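Local coordinates for protein copper-containing nitrite reductase (PDB 6TFO) that probably reduces nitrite to nitric oxide at copper centres, taking electrons from cytochrome c, at residues C[121-125]-C[126-130]; C[268-271]-C[272-276]; C[408-411]-C[412-416]. One frame throughout, in Å; residues are numbered along the deposited sequence.

Contact 1 of 3, residues C[121-125]-C[126-130]. With CU (copper (II) ion), chain L.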
loop_
_atom_site.group_PDB
_atom_site.type_symbol
_atom_site.label_atom_id
_atom_site.label_comp_id
_atom_site.label_asym_id
_atom_site.label_seq_id
_atom_site.Cartn_x
_atom_site.Cartn_y
_atom_site.Cartn_z
ATOM N N GLY C 121 -16.252 -28.847 -1.156
ATOM C CA GLY C 121 -17.075 -27.742 -1.671
ATOM C C GLY C 121 -16.387 -26.877 -2.720
ATOM O O GLY C 121 -17.103 -26.085 -3.345
ATOM N N HIS C 122 -15.067 -26.971 -2.919
ATOM C CA HIS C 122 -14.298 -25.971 -3.712
ATOM C C HIS C 122 -14.697 -26.078 -5.183
ATOM O O HIS C 122 -14.714 -25.039 -5.875
ATOM C CB HIS C 122 -12.789 -26.118 -3.491
ATOM C CG HIS C 122 -12.342 -25.559 -2.181
ATOM N ND1 HIS C 122 -11.118 -24.955 -2.018
ATOM C CD2 HIS C 122 -12.958 -25.490 -0.981
ATOM C CE1 HIS C 122 -10.993 -24.549 -0.764
ATOM N NE2 HIS C 122 -12.118 -24.848 -0.116
ATOM N N ARG C 123 -15.029 -27.282 -5.650
ATOM C CA ARG C 123 -15.434 -27.489 -7.063
ATOM C C ARG C 123 -16.801 -26.814 -7.281
ATOM O O ARG C 123 -16.936 -26.016 -8.232
ATOM C CB ARG C 123 -15.462 -28.979 -7.394
ATOM C CG ARG C 123 -15.670 -29.267 -8.876
ATOM C CD ARG C 123 -15.690 -30.754 -9.154
ATOM N NE ARG C 123 -15.600 -31.028 -10.584
ATOM C CZ ARG C 123 -15.375 -32.229 -11.118
ATOM N NH1 ARG C 123 -15.329 -32.355 -12.433
ATOM N NH2 ARG C 123 -15.191 -33.290 -10.342
ATOM N N GLN C 124 -17.765 -27.130 -6.420
ATOM C CA GLN C 124 -19.108 -26.487 -6.367
ATOM C C GLN C 124 -18.932 -24.953 -6.330
ATOM O O GLN C 124 -19.673 -24.259 -7.027
ATOM C CB GLN C 124 -19.919 -26.973 -5.153
ATOM C CG GLN C 124 -20.183 -28.478 -5.080
ATOM C CD GLN C 124 -19.215 -29.231 -4.179
ATOM O OE1 GLN C 124 -17.991 -29.291 -4.399
ATOM N NE2 GLN C 124 -19.766 -29.825 -3.133
ATOM N N ALA C 125 -17.970 -24.430 -5.563
ATOM C CA ALA C 125 -17.738 -22.976 -5.365
ATOM C C ALA C 125 -17.165 -22.305 -6.623
ATOM O O ALA C 125 -17.118 -21.070 -6.649
ATOM C CB ALA C 125 -16.837 -22.774 -4.181
ATOM N N GLY C 126 -16.704 -23.080 -7.611
ATOM C CA GLY C 126 -16.240 -22.588 -8.930
ATOM C C GLY C 126 -14.873 -23.103 -9.372
ATOM O O GLY C 126 -14.470 -22.752 -10.507
ATOM N N MET C 127 -14.154 -23.875 -8.545
ATOM C CA MET C 127 -12.756 -24.292 -8.883
ATOM C C MET C 127 -12.794 -25.456 -9.882
ATOM O O MET C 127 -12.731 -26.633 -9.464
ATOM C CB MET C 127 -11.964 -24.669 -7.629
ATOM C CG MET C 127 -11.762 -23.490 -6.714
ATOM S SD MET C 127 -10.410 -23.715 -5.573
ATOM C CE MET C 127 -9.005 -23.267 -6.584
ATOM N N GLN C 128 -12.915 -25.135 -11.165
ATOM C CA GLN C 128 -13.058 -26.142 -12.253
ATOM C C GLN C 128 -12.869 -25.477 -13.621
ATOM O O GLN C 128 -13.481 -24.423 -13.852
ATOM C CB GLN C 128 -14.405 -26.843 -12.183
ATOM C CG GLN C 128 -14.771 -27.531 -13.477
ATOM C CD GLN C 128 -16.061 -28.299 -13.391
ATOM O OE1 GLN C 128 -16.291 -29.069 -12.461
ATOM N NE2 GLN C 128 -16.892 -28.128 -14.406
ATOM N N GLY C 129 -12.007 -26.070 -14.462
ATOM C CA GLY C 129 -11.791 -25.675 -15.867
ATOM C C GLY C 129 -11.646 -26.905 -16.737
ATOM O O GLY C 129 -11.695 -28.047 -16.183
ATOM N N VAL C 130 -11.461 -26.713 -18.041
ATOM C CA VAL C 130 -11.298 -27.864 -18.973
ATOM C C VAL C 130 -9.870 -27.851 -19.533
ATOM O O VAL C 130 -9.325 -26.756 -19.877
ATOM C CB VAL C 130 -12.405 -27.922 -20.048
ATOM C CG1 VAL C 130 -13.641 -27.123 -19.638
ATOM C CG2 VAL C 130 -11.931 -27.498 -21.424
HETATM CU CU CU L . -9.595 -25.417 -3.754
#
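His122 and Met127 bind the same type 1 copper ion, one from each half of this loop. The imidazole donates ND1 at 2.4 Å from the copper, and the thioether follows with Met127 SD at 2.6 Å from it. The two side chains run side by side in the same direction. In each, CG stands opposite the carbonyl carbon (chi1 -76° in His122, -65° in Met127), which starts both side chains off in a similar way. In Met127, chi1 and the extended chi2 carry SD to the copper, and the bend at chi3 sets only the methyl CE. SD lies 3.8 Å from His122 ND1, set obliquely to the ring.

Beneath the metal, the backbone ties the same two residues together, with Met127 N donating to His122 O at 3.0 Å. A type I turn from Arg123 to Gly126 links them, closed by Gly126 N to Arg123 O at 3.0 Å. This is the ligand loop of a cupredoxin: Cys117, His122 and Met127 come from one short run between strands 111-116 and 128-134, and His80 completes the site.

On the outer side of the turn a second polar pair ties the loop to the strand that follows. The extended Arg123 chain presents NE to Gln128 OE1 at 2.8 Å, nearly straight (166°), and the oxygen sits at the edge of the guanidinium, near its plane. Arg123 NH1 adds a weak bond to the same OE1, and also forms a salt bridge with Asp114. The amide is turned steeply to the guanidinium, and Arg123 CG packs 3.6 Å from Gln128 OE1. Farther out, His122 and Ala125 pack against Ala125 and His122 of a neighbouring subunit.

Contact 2 of 3, residues C[268-271]-C[272-276]. With CU (copper (II) ion), chain J.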
loop_
_atom_site.group_PDB
_atom_site.type_symbol
_atom_site.label_atom_id
_atom_site.label_comp_id
_atom_site.label_asym_id
_atom_site.label_seq_id
_atom_site.Cartn_x
_atom_site.Cartn_y
_atom_site.Cartn_z
ATOM N N VAL C 268 28.683 -1.940 -20.963
ATOM C CA VAL C 268 29.166 -3.201 -21.586
ATOM C C VAL C 268 28.160 -4.300 -21.254
ATOM O O VAL C 268 27.702 -5.002 -22.156
ATOM C CB VAL C 268 30.611 -3.509 -21.153
ATOM C CG1 VAL C 268 31.110 -4.817 -21.738
ATOM C CG2 VAL C 268 31.546 -2.371 -21.523
ATOM N N PRO C 269 27.722 -4.439 -19.981
ATOM C CA PRO C 269 26.708 -5.438 -19.631
ATOM C C PRO C 269 25.456 -5.332 -20.518
ATOM O O PRO C 269 24.894 -6.350 -20.854
ATOM C CB PRO C 269 26.343 -5.113 -18.181
ATOM C CG PRO C 269 27.543 -4.355 -17.638
ATOM C CD PRO C 269 28.145 -3.631 -18.823
ATOM N N ASN C 270 25.060 -4.100 -20.877
ATOM C CA ASN C 270 23.867 -3.806 -21.717
ATOM C C ASN C 270 24.124 -4.329 -23.131
ATOM O O ASN C 270 23.288 -5.094 -23.651
ATOM C CB ASN C 270 23.531 -2.310 -21.714
ATOM C CG ASN C 270 22.232 -1.961 -22.415
ATOM O OD1 ASN C 270 21.467 -2.841 -22.820
ATOM N ND2 ASN C 270 21.974 -0.669 -22.555
ATOM N N HIS C 271 25.244 -3.928 -23.728
ATOM C CA HIS C 271 25.673 -4.379 -25.080
ATOM C C HIS C 271 25.752 -5.912 -25.111
ATOM O O HIS C 271 25.329 -6.507 -26.105
ATOM C CB HIS C 271 26.981 -3.686 -25.461
ATOM C CG HIS C 271 26.793 -2.239 -25.750
ATOM N ND1 HIS C 271 26.723 -1.756 -27.036
ATOM C CD2 HIS C 271 26.644 -1.177 -24.936
ATOM C CE1 HIS C 271 26.534 -0.452 -27.003
ATOM N NE2 HIS C 271 26.497 -0.075 -25.725
ATOM N N ILE C 272 26.212 -6.535 -24.029
ATOM C CA ILE C 272 26.357 -8.017 -23.974
ATOM C C ILE C 272 24.974 -8.671 -23.889
ATOM O O ILE C 272 24.679 -9.480 -24.798
ATOM C CB ILE C 272 27.336 -8.453 -22.871
ATOM C CG1 ILE C 272 28.773 -8.077 -23.250
ATOM C CG2 ILE C 272 27.205 -9.945 -22.580
ATOM C CD1 ILE C 272 29.754 -8.203 -22.103
ATOM N N THR C 273 24.130 -8.321 -22.905
ATOM C CA THR C 273 22.768 -8.925 -22.756
ATOM C C THR C 273 21.990 -8.819 -24.074
ATOM O O THR C 273 21.227 -9.763 -24.397
ATOM C CB THR C 273 21.955 -8.339 -21.588
ATOM O OG1 THR C 273 20.718 -9.052 -21.544
ATOM C CG2 THR C 273 21.673 -6.860 -21.704
ATOM N N ASN C 274 22.172 -7.717 -24.806
ATOM C CA ASN C 274 21.406 -7.411 -26.044
ATOM C C ASN C 274 21.853 -8.314 -27.190
ATOM O O ASN C 274 21.069 -8.440 -28.145
ATOM C CB ASN C 274 21.503 -5.927 -26.396
ATOM C CG ASN C 274 20.522 -5.078 -25.611
ATOM O OD1 ASN C 274 20.406 -3.886 -25.865
ATOM N ND2 ASN C 274 19.838 -5.667 -24.648
ATOM N N GLY C 275 23.067 -8.879 -27.110
ATOM C CA GLY C 275 23.488 -10.037 -27.926
ATOM C C GLY C 275 24.865 -9.899 -28.559
ATOM O O GLY C 275 25.164 -10.737 -29.450
ATOM N N MET C 276 25.684 -8.932 -28.119
ATOM C CA MET C 276 26.982 -8.602 -28.770
ATOM C C MET C 276 28.094 -9.454 -28.133
ATOM O O MET C 276 28.959 -8.912 -27.407
ATOM C CB MET C 276 27.278 -7.098 -28.706
ATOM C CG MET C 276 26.158 -6.254 -29.336
ATOM S SD MET C 276 26.605 -4.533 -29.775
ATOM C CE MET C 276 27.468 -4.845 -31.305
HETATM CU CU CU J . 27.731 -2.567 -28.716
#
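The thioether of Met276 arrives at the edge of the His271 imidazole, close to its plane, the two side chains lying alongside each other and pointing the same way. Met276 SD is 3.9 Å from His271 ND1, and both atoms bind the copper ion, the nitrogen at 2.1 Å and the sulfur at 2.5 Å. The first torsions are alike, -71° in His271 and -57° in Met276, each leaving CG beside its own backbone N. His222 and Cys263 complete this type 1 site.

The backbone joins the same two residues where the helix stops. Met276 N donates to His271 O at 3.2 Å, and Gly275 N makes a weak bond to Ile272 O at 2.9 Å. With Gly275 at positive phi, this pair of bonds is a Schellman motif; a further weak bond runs from Gly275 N to His271 O. Ending the helix here lets the chain turn and brings Met276 to the ion.

Along the helix, the side chains meet at different inclinations. Val268 and Ile272 are set aslant to one another, one turn apart, with Val268 CG1 touching Ile272 CD1 at 3.7 Å. The amide planes of Asn270 and Asn274 stand 76° apart. Thr273 places its methyl CG2 only 3.1 Å from Asn270 O, with the hydroxyl OG1 hydrogen-bonded to Glu301 O.

Val268 and Ile272 rest on His262 of strand 257-262, which itself binds another copper, and Leu421 of a neighbouring subunit packs on the same two residues. Trp189 of strand 184-191 lies against Asn270, Asn274 and Met276, while Met276 pairs through its backbone with Cys263. Helix 268-274 thus packs against strands 184-191 and 257-262 and against the neighbouring subunit.

Contact 3 of 3, residues C[408-411]-C[412-416]; sequences LDRG and GRYVL
Tyr414 reaches back over the turn that precedes it and hydrogen-bonds to Arg410, four residues earlier. From CB, the ring departs on the side of its own backbone N (chi1 -65°), which aims it at the loop and not out along the strand. Part-way along the ring, CE2 meets the methyl CD2 of Leu408 at 3.9 Å; the two side chains run antiparallel where they touch. The same CE2 lies 3.6 Å from Arg410 O, and CZ comes 3.5 Å from that oxygen, which sits at the ring edge, in its plane. At the tip, OH donates to Arg410 O at 2.6 Å, approaching from above the carbonyl plane. The hydroxyl also touches Arg410 CG, 3.8 Å away.

A tyrosine near the start of a strand whose hydroxyl bonds to the backbone four residues back is the tyrosine corner of Greek-key beta sandwiches. Here it holds the crossing between the two sheets of the last cupredoxin domain.

The side chain of Arg410 turns back on its own neighbour. Bent at chi2 and chi3, it crosses the tyrosine at about a right angle and curls round to Gly411. NE bonds to Gly411 O at 3.0 Å on a lone pair in the carbonyl plane, and NH2 reaches the same oxygen at 3.1 Å from above that plane. This double grip, together with a salt bridge from NH1 to Asp440 and a bond from NH2 to Lys438 O, fixes the guanidinium.

The loop joins strand 400-407 of one sheet to strand 412-418 of the other. Tyr414 touches Val434 of strand 430-434 and Val369 of strand 365-370, and Gly231 of a neighbouring subunit packs on it.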
loop_
_atom_site.group_PDB
_atom_site.type_symbol
_atom_site.label_atom_id
_atom_site.label_comp_id
_atom_site.label_asym_id
_atom_site.label_seq_id
_atom_site.Cartn_x
_atom_site.Cartn_y
_atom_site.Cartn_z
ATOM N N LEU C 408 29.404 -40.196 -30.324
ATOM C CA LEU C 408 28.006 -40.657 -30.351
ATOM C C LEU C 408 28.047 -42.164 -30.550
ATOM O O LEU C 408 28.092 -42.615 -31.699
ATOM C CB LEU C 408 27.273 -39.917 -31.467
ATOM C CG LEU C 408 27.098 -38.424 -31.204
ATOM C CD1 LEU C 408 26.474 -37.740 -32.411
ATOM C CD2 LEU C 408 26.268 -38.210 -29.945
ATOM N N ASP C 409 28.083 -42.895 -29.446
ATOM C CA ASP C 409 28.120 -44.376 -29.448
ATOM C C ASP C 409 26.777 -44.865 -30.000
ATOM O O ASP C 409 26.764 -45.904 -30.666
ATOM C CB ASP C 409 28.405 -44.957 -28.056
ATOM C CG ASP C 409 29.405 -44.150 -27.241
ATOM O OD1 ASP C 409 28.989 -43.158 -26.594
ATOM O OD2 ASP C 409 30.590 -44.501 -27.283
ATOM N N ARG C 410 25.690 -44.142 -29.723
ATOM C CA ARG C 410 24.319 -44.614 -30.046
ATOM C C ARG C 410 23.372 -43.421 -30.218
ATOM O O ARG C 410 23.775 -42.275 -29.930
ATOM C CB ARG C 410 23.829 -45.567 -28.952
ATOM C CG ARG C 410 23.858 -44.984 -27.542
ATOM C CD ARG C 410 22.684 -45.530 -26.759
ATOM N NE ARG C 410 21.435 -45.154 -27.411
ATOM C CZ ARG C 410 20.274 -45.792 -27.277
ATOM N NH1 ARG C 410 20.167 -46.871 -26.512
ATOM N NH2 ARG C 410 19.211 -45.333 -27.922
ATOM N N GLY C 411 22.156 -43.703 -30.676
ATOM C CA GLY C 411 21.175 -42.692 -31.100
ATOM C C GLY C 411 20.425 -42.109 -29.918
ATOM O O GLY C 411 20.548 -42.653 -28.787
ATOM N N GLY C 412 19.687 -41.032 -30.189
ATOM C CA GLY C 412 18.807 -40.350 -29.224
ATOM C C GLY C 412 18.674 -38.861 -29.519
ATOM O O GLY C 412 19.388 -38.329 -30.401
ATOM N N ARG C 413 17.769 -38.198 -28.803
ATOM C CA ARG C 413 17.757 -36.725 -28.641
ATOM C C ARG C 413 18.607 -36.398 -27.409
ATOM O O ARG C 413 18.195 -36.752 -26.290
ATOM C CB ARG C 413 16.319 -36.222 -28.514
ATOM C CG ARG C 413 16.208 -34.834 -27.897
ATOM C CD ARG C 413 14.802 -34.295 -27.983
ATOM N NE ARG C 413 14.607 -33.758 -29.317
ATOM C CZ ARG C 413 13.593 -34.051 -30.116
ATOM N NH1 ARG C 413 13.529 -33.490 -31.315
ATOM N NH2 ARG C 413 12.645 -34.885 -29.714
ATOM N N TYR C 414 19.793 -35.827 -27.613
ATOM C CA TYR C 414 20.698 -35.433 -26.509
ATOM C C TYR C 414 20.395 -33.966 -26.192
ATOM O O TYR C 414 20.174 -33.164 -27.131
ATOM C CB TYR C 414 22.146 -35.737 -26.890
ATOM C CG TYR C 414 22.454 -37.207 -27.064
ATOM C CD1 TYR C 414 22.807 -38.006 -25.980
ATOM C CD2 TYR C 414 22.414 -37.803 -28.319
ATOM C CE1 TYR C 414 23.108 -39.352 -26.142
ATOM C CE2 TYR C 414 22.721 -39.142 -28.497
ATOM C CZ TYR C 414 23.079 -39.921 -27.406
ATOM O OH TYR C 414 23.391 -41.244 -27.563
ATOM N N VAL C 415 20.335 -33.624 -24.908
ATOM C CA VAL C 415 19.794 -32.305 -24.481
ATOM C C VAL C 415 20.888 -31.487 -23.812
ATOM O O VAL C 415 21.322 -31.886 -22.731
ATOM C CB VAL C 415 18.578 -32.469 -23.559
ATOM C CG1 VAL C 415 18.034 -31.121 -23.127
ATOM C CG2 VAL C 415 17.487 -33.286 -24.230
ATOM N N LEU C 416 21.236 -30.353 -24.427
ATOM C CA LEU C 416 22.154 -29.327 -23.872
ATOM C C LEU C 416 21.418 -28.523 -22.793
ATOM O O LEU C 416 20.329 -28.006 -23.090
ATOM C CB LEU C 416 22.597 -28.386 -24.998
ATOM C CG LEU C 416 23.618 -28.917 -26.005
ATOM C CD1 LEU C 416 23.017 -30.013 -26.884
ATOM C CD2 LEU C 416 24.129 -27.771 -26.869
#

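All three contacts are local, each made by a chain turning back on itself beside a strand of a cupredoxin-type sandwich. Contacts 1 and 2 share a chemistry: histidine and methionine five residues apart hold a copper. Contact 1 does so in a turn, partly buried, its centre about 38 Å from the centre of the chain, with a charged side chain tied at its margin. Contact 2 is buried and uses a capped helix whose Val268 and Ile272 meet. Contact 3, also buried but away from the annotated sites, relies on one hydroxyl and an arginine gripping the backbone. Contacts 2 and 3 lie on opposite sides of the chain's centre, with nearest atoms about 17 Å apart.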